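Glutathione S-transferase (Bombyx mori, PDB 4E8H) is a homodimeric glutathione transferase that binds glutathione and probably conjugates it to electrophilic compounds. Local coordinates at residues Phe152-Glu156 with Asn157-Ala161. Sequence-based numbering, arbitrary orientation.
Sequences FVAGE and NMTVA
The N-cap of helix 160-174 in the all-helical C-terminal domain, with the beta turn just ahead of it, brings Phe152 against Met158 and Val153 against Ala161. Thr-Val-Ala-Asp here is the capping-box sequence of the glutathione transferase fold, preceded by the Phe-Val-Ala-Gly turn. That type I turn, Phe152 to Gly155, is closed by Gly155 N bonding to Phe152 O at 3.2 Å. Phe152 sets CG anti to its carbonyl carbon (chi1 -65°), which lays the ring beside the chain at 157-158. Met158 CB sits over the ring face in a CH-pi contact, 4.0 Å from the Phe152 centroid and 15° off the normal. Met158 N lies over the same ring nearer its rim, 3.5 Å from Phe152 CD2. Arg191, Thr192 and Met195 of helix 183-196 also pack on this phenyl group, and an alanine here would probably leave Met158 CB without its aromatic face and open a gap toward that helix. Farther along, Val153 CG2 meets Ala161 CB at 3.6 Å, tying the beta turn to the first turn of the helix. Asp162 of the helix holds both parts: its OD1 accepts from Val153 N in the beta turn and its OD2 from Thr159 N at the cap. Between turn and cap, a water takes a hydrogen from Ala154 N at 2.9 Å and gives one to Asn157 O at 3.0 Å, joining parts of the chain that have no direct bond. The water also accepts from the Thr159 hydroxyl, OG1, at 2.9 Å, leaving that oxygen to act as acceptor toward the helix: Ala161 N reaches Thr159 OG1 in a weak, bent capping bond of 3.4 Å and 133°.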
loop_
_atom_site.group_PDB
_atom_site.type_symbol
_atom_site.label_atom_id
_atom_site.label_comp_id
_atom_site.label_asym_id
_atom_site.label_seq_id
_atom_site.Cartn_x
_atom_site.Cartn_y
_atom_site.Cartn_z
ATOM N N PHE B 152 -0.043 11.762 -16.871
ATOM C CA PHE B 152 -0.634 11.178 -15.666
ATOM C C PHE B 152 0.417 10.376 -14.901
ATOM O O PHE B 152 1.477 10.073 -15.450
ATOM C CB PHE B 152 -1.864 10.334 -16.025
ATOM C CG PHE B 152 -2.992 11.143 -16.607
ATOM C CD1 PHE B 152 -3.805 11.917 -15.783
ATOM C CD2 PHE B 152 -3.230 11.148 -17.978
ATOM C CE1 PHE B 152 -4.843 12.678 -16.313
ATOM C CE2 PHE B 152 -4.270 11.907 -18.519
ATOM C CZ PHE B 152 -5.077 12.672 -17.683
ATOM N N VAL B 153 0.133 10.042 -13.643
ATOM C CA VAL B 153 1.164 9.474 -12.759
ATOM C C VAL B 153 1.794 8.171 -13.262
ATOM O O VAL B 153 2.976 7.926 -13.024
ATOM C CB VAL B 153 0.694 9.319 -11.279
ATOM C CG1 VAL B 153 0.389 10.681 -10.665
ATOM C CG2 VAL B 153 -0.507 8.381 -11.164
ATOM N N ALA B 154 1.015 7.354 -13.967
ATOM C CA ALA B 154 1.495 6.052 -14.426
ATOM C C ALA B 154 1.758 5.970 -15.932
ATOM O O ALA B 154 2.191 4.928 -16.427
ATOM C CB ALA B 154 0.536 4.952 -13.992
ATOM N N GLY B 155 1.504 7.059 -16.655
ATOM C CA GLY B 155 1.717 7.080 -18.101
ATOM C C GLY B 155 0.775 7.994 -18.860
ATOM O O GLY B 155 0.486 9.106 -18.416
ATOM N N GLU B 156 0.287 7.513 -20.003
ATOM C CA GLU B 156 -0.486 8.337 -20.940
ATOM C C GLU B 156 -1.952 8.534 -20.557
ATOM O O GLU B 156 -2.572 9.521 -20.955
ATOM C CB GLU B 156 -0.391 7.773 -22.366
ATOM C CG GLU B 156 0.986 7.922 -23.018
ATOM C CD GLU B 156 1.480 9.362 -23.054
ATOM O OE1 GLU B 156 0.721 10.254 -23.495
ATOM O OE2 GLU B 156 2.635 9.602 -22.644
ATOM N N ASN B 157 -2.497 7.597 -19.788
ATOM C CA ASN B 157 -3.911 7.630 -19.425
ATOM C C ASN B 157 -4.122 7.736 -17.918
ATOM O O ASN B 157 -3.287 7.274 -17.138
ATOM C CB ASN B 157 -4.618 6.390 -19.978
ATOM C CG ASN B 157 -4.427 6.228 -21.478
ATOM O OD1 ASN B 157 -4.822 7.091 -22.264
ATOM N ND2 ASN B 157 -3.820 5.116 -21.881
ATOM N N MET B 158 -5.236 8.349 -17.516
ATOM C CA MET B 158 -5.604 8.445 -16.101
ATOM C C MET B 158 -5.893 7.057 -15.525
ATOM O O MET B 158 -6.503 6.215 -16.191
ATOM C CB MET B 158 -6.816 9.368 -15.914
ATOM C CG MET B 158 -7.104 9.747 -14.459
ATOM S SD MET B 158 -8.613 10.713 -14.224
ATOM C CE MET B 158 -9.875 9.463 -14.466
ATOM N N THR B 159 -5.433 6.818 -14.298
ATOM C CA THR B 159 -5.640 5.539 -13.615
ATOM C C THR B 159 -6.168 5.759 -12.195
ATOM O O THR B 159 -6.318 6.903 -11.755
ATOM C CB THR B 159 -4.340 4.687 -13.572
ATOM O OG1 THR B 159 -3.319 5.389 -12.852
ATOM C CG2 THR B 159 -3.846 4.368 -14.982
ATOM N N VAL B 160 -6.455 4.667 -11.486
ATOM C CA VAL B 160 -6.864 4.746 -10.077
ATOM C C VAL B 160 -5.811 5.462 -9.224
ATOM O O VAL B 160 -6.145 6.090 -8.216
ATOM C CB VAL B 160 -7.200 3.355 -9.465
ATOM C CG1 VAL B 160 -8.473 2.790 -10.083
ATOM C CG2 VAL B 160 -6.033 2.374 -9.624
ATOM N N ALA B 161 -4.549 5.371 -9.645
ATOM C CA ALA B 161 -3.448 6.047 -8.965
ATOM C C ALA B 161 -3.610 7.571 -8.971
ATOM O O ALA B 161 -3.405 8.211 -7.940
ATOM C CB ALA B 161 -2.112 5.633 -9.561
HETATM O O HOH W 1 -1.847 7.199 -14.529
#